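Long-range contacts in 4-oxalmesaconate hydratase (Pseudomonas putida, PDB 5CGZ), which catalyses the zinc-dependent hydration of 4-carboxy-2-hydroxymuconate, the oxalomesaconate enol, in the third step of gallate degradation: residues Tyr86-Asp91 with Pro124-Leu129; Leu37-Arg42 with Phe80-Asp85. All blocks are in the same frame, centred on the assembly; numbering follows the deposited sequence.

Interaction 1 (Tyr86-Asp91 with Pro124-Leu129)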
loop_
_atom_site.group_PDB
_atom_site.type_symbol
_atom_site.label_atom_id
_atom_site.label_comp_id
_atom_site.label_asym_id
_atom_site.label_seq_id
_atom_site.Cartn_x
_atom_site.Cartn_y
_atom_site.Cartn_z
ATOM N N TYR A 86 7.833 21.562 -18.546
ATOM C CA TYR A 86 8.862 20.652 -19.064
ATOM C C TYR A 86 10.262 21.238 -19.092
ATOM O O TYR A 86 10.838 21.375 -20.165
ATOM C CB TYR A 86 8.514 20.203 -20.483
ATOM C CG TYR A 86 7.444 19.139 -20.576
ATOM C CD1 TYR A 86 6.129 19.419 -20.227
ATOM C CD2 TYR A 86 7.745 17.863 -21.042
ATOM C CE1 TYR A 86 5.140 18.460 -20.325
ATOM C CE2 TYR A 86 6.754 16.884 -21.146
ATOM C CZ TYR A 86 5.459 17.191 -20.783
ATOM O OH TYR A 86 4.467 16.238 -20.887
ATOM N N PRO A 87 10.829 21.551 -17.918
ATOM C CA PRO A 87 10.250 21.297 -16.599
ATOM C C PRO A 87 9.545 22.502 -16.005
ATOM O O PRO A 87 10.007 23.639 -16.148
ATOM C CB PRO A 87 11.480 20.960 -15.753
ATOM C CG PRO A 87 12.522 21.923 -16.315
ATOM C CD PRO A 87 12.227 22.008 -17.818
ATOM N N MET A 88 8.445 22.243 -15.312
ATOM C CA MET A 88 7.852 23.242 -14.442
ATOM C C MET A 88 8.622 23.271 -13.120
ATOM O O MET A 88 8.884 22.229 -12.518
ATOM C CB MET A 88 6.372 22.937 -14.209
ATOM C CG MET A 88 5.610 24.050 -13.519
ATOM S SD MET A 88 3.818 23.794 -13.622
ATOM C CE MET A 88 3.559 22.877 -12.126
ATOM N N ARG A 89 9.003 24.467 -12.685
ATOM C CA ARG A 89 9.662 24.658 -11.391
ATOM C C ARG A 89 9.030 25.837 -10.664
ATOM O O ARG A 89 8.693 26.835 -11.287
ATOM C CB ARG A 89 11.170 24.896 -11.569
ATOM C CG ARG A 89 11.952 23.681 -12.083
ATOM C CD ARG A 89 11.972 22.555 -11.037
ATOM N NE ARG A 89 12.828 21.434 -11.432
ATOM C CZ ARG A 89 12.388 20.323 -12.018
ATOM N NH1 ARG A 89 11.095 20.176 -12.283
ATOM N NH2 ARG A 89 13.242 19.356 -12.343
ATOM N N ALA A 90 8.867 25.727 -9.350
ATOM C CA ALA A 90 8.299 26.813 -8.560
ATOM C C ALA A 90 9.220 27.175 -7.400
ATOM O O ALA A 90 10.030 26.355 -6.963
ATOM C CB ALA A 90 6.923 26.430 -8.037
ATOM N N ASP A 91 9.108 28.406 -6.911
ATOM C CA ASP A 91 9.828 28.820 -5.708
ATOM C C ASP A 91 8.851 29.426 -4.698
ATOM O O ASP A 91 7.632 29.366 -4.899
ATOM C CB ASP A 91 10.942 29.812 -6.053
ATOM C CG ASP A 91 10.441 31.005 -6.847
ATOM O OD1 ASP A 91 9.231 31.321 -6.785
ATOM O OD2 ASP A 91 11.269 31.630 -7.538
ATOM N N PRO A 124 2.084 16.434 -10.621
ATOM C CA PRO A 124 2.109 16.426 -9.148
ATOM C C PRO A 124 2.643 17.735 -8.553
ATOM O O PRO A 124 2.203 18.136 -7.476
ATOM C CB PRO A 124 3.047 15.247 -8.811
ATOM C CG PRO A 124 2.996 14.360 -10.026
ATOM C CD PRO A 124 2.867 15.319 -11.191
ATOM N N LEU A 125 3.580 18.393 -9.232
ATOM C CA LEU A 125 4.080 19.663 -8.716
ATOM C C LEU A 125 2.927 20.658 -8.565
ATOM O O LEU A 125 2.820 21.349 -7.556
ATOM C CB LEU A 125 5.164 20.241 -9.621
ATOM C CG LEU A 125 5.633 21.653 -9.238
ATOM C CD1 LEU A 125 6.135 21.700 -7.794
ATOM C CD2 LEU A 125 6.718 22.121 -10.202
ATOM N N ALA A 126 2.056 20.709 -9.568
ATOM C CA ALA A 126 0.884 21.582 -9.522
ATOM C C ALA A 126 0.021 21.281 -8.297
ATOM O O ALA A 126 -0.443 22.202 -7.611
ATOM C CB ALA A 126 0.055 21.436 -10.802
ATOM N N MET A 127 -0.199 19.996 -8.017
ATOM C CA MET A 127 -1.032 19.640 -6.869
ATOM C C MET A 127 -0.324 19.967 -5.547
ATOM O O MET A 127 -0.968 20.404 -4.587
ATOM C CB MET A 127 -1.436 18.160 -6.926
ATOM C CG MET A 127 -2.153 17.659 -5.662
ATOM S SD MET A 127 -3.665 18.558 -5.229
ATOM C CE MET A 127 -4.952 17.463 -5.859
ATOM N N HIS A 128 0.994 19.779 -5.492
ATOM C CA HIS A 128 1.745 20.142 -4.288
ATOM C C HIS A 128 1.703 21.651 -4.041
ATOM O O HIS A 128 1.572 22.088 -2.895
ATOM C CB HIS A 128 3.198 19.660 -4.382
ATOM C CG HIS A 128 3.377 18.246 -3.932
ATOM N ND1 HIS A 128 4.042 17.299 -4.682
ATOM C CD2 HIS A 128 2.956 17.611 -2.811
ATOM C CE1 HIS A 128 4.030 16.144 -4.039
ATOM N NE2 HIS A 128 3.376 16.306 -2.903
ATOM N N LEU A 129 1.798 22.439 -5.115
ATOM C CA LEU A 129 1.625 23.891 -5.016
ATOM C C LEU A 129 0.240 24.234 -4.486
ATOM O O LEU A 129 0.094 25.037 -3.562
ATOM C CB LEU A 129 1.835 24.561 -6.374
ATOM C CG LEU A 129 3.295 24.810 -6.733
ATOM C CD1 LEU A 129 3.421 25.208 -8.201
ATOM C CD2 LEU A 129 3.870 25.890 -5.815
#
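M88 and A90 of an irregular loop face L125 and L129 of a helix. Segment 86-91 is the later part of the loop between strand 76-80 and helix 92-105. Segment 124-129 is a turn and a half of helix 122-138. The backbones stay well apart, with 7.7 Å between the CA atoms of M88 and L125, so the contact is made by side chains and by the M88 carbonyl. No hydrogen bond crosses it.

M88 reaches toward the helix. Its CG stands anti to the backbone N (chi1 -170°), which sends the chain that way; a bend at chi3 then lays CE against the helix. There CE lies 3.8 Å from CG of L125 and 4.0 Å from CB of A126. L125 answers from the helix: its CD2 sits 3.2 Å from the carbonyl O of M88. One helical turn beyond L125, L129 sets both methyls against the CB of A90, with CD1 at 3.7 Å.

R89 turns its CB away from the helix. Its NH1 bonds the O of M88 at 3.0 Å, from above the carbonyl plane, and NH2 forms a salt bridge with E132 of the second subunit. The loop thus presents apolar groups to its own helix and a charge to the neighbour. H123, a zinc ligand, directly precedes segment 124-129. Across these two segments, adhesion is therefore apolar; the M88 carbonyl beside the L125 methyl takes its hydrogen bond from R89.

Interaction 2 (Leu37-Arg42 with Phe80-Asp85)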
loop_
_atom_site.group_PDB
_atom_site.type_symbol
_atom_site.label_atom_id
_atom_site.label_comp_id
_atom_site.label_asym_id
_atom_site.label_seq_id
_atom_site.Cartn_x
_atom_site.Cartn_y
_atom_site.Cartn_z
ATOM N N LEU A 37 -0.873 27.209 -14.386
ATOM C CA LEU A 37 0.480 27.547 -13.962
ATOM C C LEU A 37 1.390 27.776 -15.168
ATOM O O LEU A 37 2.288 28.621 -15.129
ATOM C CB LEU A 37 1.052 26.455 -13.050
ATOM C CG LEU A 37 0.323 26.269 -11.711
ATOM C CD1 LEU A 37 0.822 25.026 -10.980
ATOM C CD2 LEU A 37 0.467 27.502 -10.829
ATOM N N SER A 38 1.148 27.024 -16.238
ATOM C CA SER A 38 1.908 27.173 -17.477
ATOM C C SER A 38 0.968 26.927 -18.645
ATOM O O SER A 38 -0.210 26.660 -18.435
ATOM C CB SER A 38 3.096 26.203 -17.521
ATOM O OG SER A 38 2.660 24.892 -17.849
ATOM N N PHE A 39 1.474 27.004 -19.869
ATOM C CA PHE A 39 0.625 26.788 -21.035
ATOM C C PHE A 39 0.815 25.409 -21.663
ATOM O O PHE A 39 0.159 25.089 -22.658
ATOM C CB PHE A 39 0.893 27.861 -22.099
ATOM C CG PHE A 39 0.548 29.262 -21.657
ATOM C CD1 PHE A 39 -0.751 29.741 -21.767
ATOM C CD2 PHE A 39 1.527 30.102 -21.154
ATOM C CE1 PHE A 39 -1.069 31.028 -21.373
ATOM C CE2 PHE A 39 1.221 31.396 -20.754
ATOM C CZ PHE A 39 -0.075 31.863 -20.866
ATOM N N GLY A 40 1.714 24.600 -21.100
ATOM C CA GLY A 40 2.079 23.329 -21.722
ATOM C C GLY A 40 2.770 23.585 -23.052
ATOM O O GLY A 40 2.706 22.772 -23.981
ATOM N N GLU A 41 3.450 24.726 -23.130
ATOM C CA GLU A 41 4.026 25.204 -24.384
ATOM C C GLU A 41 5.123 24.276 -24.937
ATOM O O GLU A 41 5.268 24.134 -26.146
ATOM C CB GLU A 41 4.565 26.637 -24.207
ATOM C CG GLU A 41 5.651 26.834 -23.130
ATOM C CD GLU A 41 5.088 27.145 -21.736
ATOM O OE1 GLU A 41 3.901 26.841 -21.474
ATOM O OE2 GLU A 41 5.838 27.691 -20.896
ATOM N N ARG A 42 5.877 23.619 -24.067
ATOM C CA ARG A 42 6.964 22.757 -24.538
ATOM C C ARG A 42 6.581 21.275 -24.658
ATOM O O ARG A 42 7.029 20.589 -25.581
ATOM C CB ARG A 42 8.179 22.906 -23.621
ATOM C CG ARG A 42 8.803 24.298 -23.695
ATOM C CD ARG A 42 9.353 24.757 -22.350
ATOM N NE ARG A 42 10.406 23.877 -21.848
ATOM C CZ ARG A 42 11.691 23.990 -22.173
ATOM N NH1 ARG A 42 12.081 24.939 -23.016
ATOM N NH2 ARG A 42 12.586 23.154 -21.659
ATOM N N PHE A 80 -3.191 33.190 -15.763
ATOM C CA PHE A 80 -2.032 32.445 -16.238
ATOM C C PHE A 80 -0.753 32.865 -15.515
ATOM O O PHE A 80 -0.301 33.992 -15.680
ATOM C CB PHE A 80 -1.887 32.647 -17.752
ATOM C CG PHE A 80 -3.130 32.297 -18.518
ATOM C CD1 PHE A 80 -3.378 30.985 -18.901
ATOM C CD2 PHE A 80 -4.064 33.272 -18.836
ATOM C CE1 PHE A 80 -4.527 30.653 -19.597
ATOM C CE2 PHE A 80 -5.215 32.945 -19.535
ATOM C CZ PHE A 80 -5.447 31.632 -19.915
ATOM N N PHE A 81 -0.173 31.977 -14.707
ATOM C CA PHE A 81 1.054 32.325 -13.996
ATOM C C PHE A 81 2.255 32.338 -14.935
ATOM O O PHE A 81 3.261 32.979 -14.640
ATOM C CB PHE A 81 1.343 31.356 -12.841
ATOM C CG PHE A 81 0.584 31.654 -11.580
ATOM C CD1 PHE A 81 -0.551 32.451 -11.600
ATOM C CD2 PHE A 81 1.014 31.132 -10.366
ATOM C CE1 PHE A 81 -1.250 32.715 -10.429
ATOM C CE2 PHE A 81 0.324 31.392 -9.198
ATOM C CZ PHE A 81 -0.815 32.183 -9.229
ATOM N N ASP A 82 2.160 31.596 -16.037
ATOM C CA ASP A 82 3.242 31.509 -17.018
ATOM C C ASP A 82 4.617 31.201 -16.412
ATOM O O ASP A 82 5.575 31.948 -16.639
ATOM C CB ASP A 82 3.316 32.818 -17.817
ATOM C CG ASP A 82 4.242 32.720 -19.031
ATOM O OD1 ASP A 82 4.451 31.605 -19.557
ATOM O OD2 ASP A 82 4.769 33.764 -19.458
ATOM N N ILE A 83 4.739 30.105 -15.661
ATOM C CA ILE A 83 6.030 29.784 -15.051
ATOM C C ILE A 83 6.841 28.754 -15.846
ATOM O O ILE A 83 7.961 28.420 -15.458
ATOM C CB ILE A 83 5.878 29.264 -13.600
ATOM C CG1 ILE A 83 5.124 27.925 -13.574
ATOM C CG2 ILE A 83 5.197 30.322 -12.715
ATOM C CD1 ILE A 83 4.999 27.322 -12.161
ATOM N N GLY A 84 6.286 28.258 -16.948
ATOM C CA GLY A 84 7.019 27.343 -17.816
ATOM C C GLY A 84 6.796 25.866 -17.517
ATOM O O GLY A 84 6.710 25.466 -16.351
ATOM N N ASP A 85 6.708 25.054 -18.569
ATOM C CA ASP A 85 6.524 23.610 -18.420
ATOM C C ASP A 85 7.747 22.838 -18.917
ATOM O O ASP A 85 8.588 23.392 -19.620
ATOM C CB ASP A 85 5.286 23.144 -19.185
ATOM C CG ASP A 85 5.476 23.228 -20.696
ATOM O OD1 ASP A 85 6.103 24.204 -21.161
ATOM O OD2 ASP A 85 5.013 22.312 -21.413
HETATM O O HOH W 1 4.277 28.886 -18.951
#
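D85 pushes its carboxylate into the bend of backbone at G40-R42. Its CG lies between the backbone N and the carbonyl carbon (chi1 70°), which carries the carboxylate in against that bend. The N of R42 bonds the syn lone pair of D85 OD1 at 3.0 Å and, weakly, OD2, which also takes G43 N. R42 curls round D85: NE bonds its O weakly, NH2 bonds the O of Y86, and NH1 forms a salt bridge with E56.

The E41 carboxylate slides past that of D85; E41 OE1 and D85 OD1, two acceptors, are 3.4 Å apart and do not bond. OE1 accepts from the N of F39 at 2.9 Å, and OE2 lies against CA of G84. A water fills the hollow between the loops, donating to E41 OE2 and D82 OD1 and accepting from G84 N. Shortening E41 to an alanine is likely to leave the F39 amide without this acceptor and the water with one partner fewer.

These loops leave the C-terminal ends of parallel strands 31-36 and 76-80 of the Rossmann-like sheet, near the zinc site. S38 packs CB on the G84 backbone; its OG, bonded to the O of A9, lies by D85 CB. I83 N bonds the O of L37 almost straight (170°), and I83 CG1 rests on that oxygen.

The F39 and F80 rings are nearly parallel, planes 19° apart, but barely overlap; F39 CE1 meets F80 CD1 at 3.4 Å. D82, paired with K60, brings its carboxylate to the F39 edge. At the strand end, L37 and F81 lie side by side.

Overall arrangement
Interactions 1 and 2 follow one another along the loop after strand 76-80. Its first part meets the loop after strand 31-36; its later part meets helix 122-138. Both are partly buried. Interaction 2 is larger, 603 against 247 Å², and has no exposed residue among those touching. It is polar at its centre, with backbone amides, carboxylates and a water, and aromatic at one end. Interaction 1 is apolar and reaches the subunit interface at R89. The two join where L37 CD1 touches both M88 CE and A126 CB, and where R42 NH2 probably bonds Y86 O. Both lie near H10, a zinc ligand.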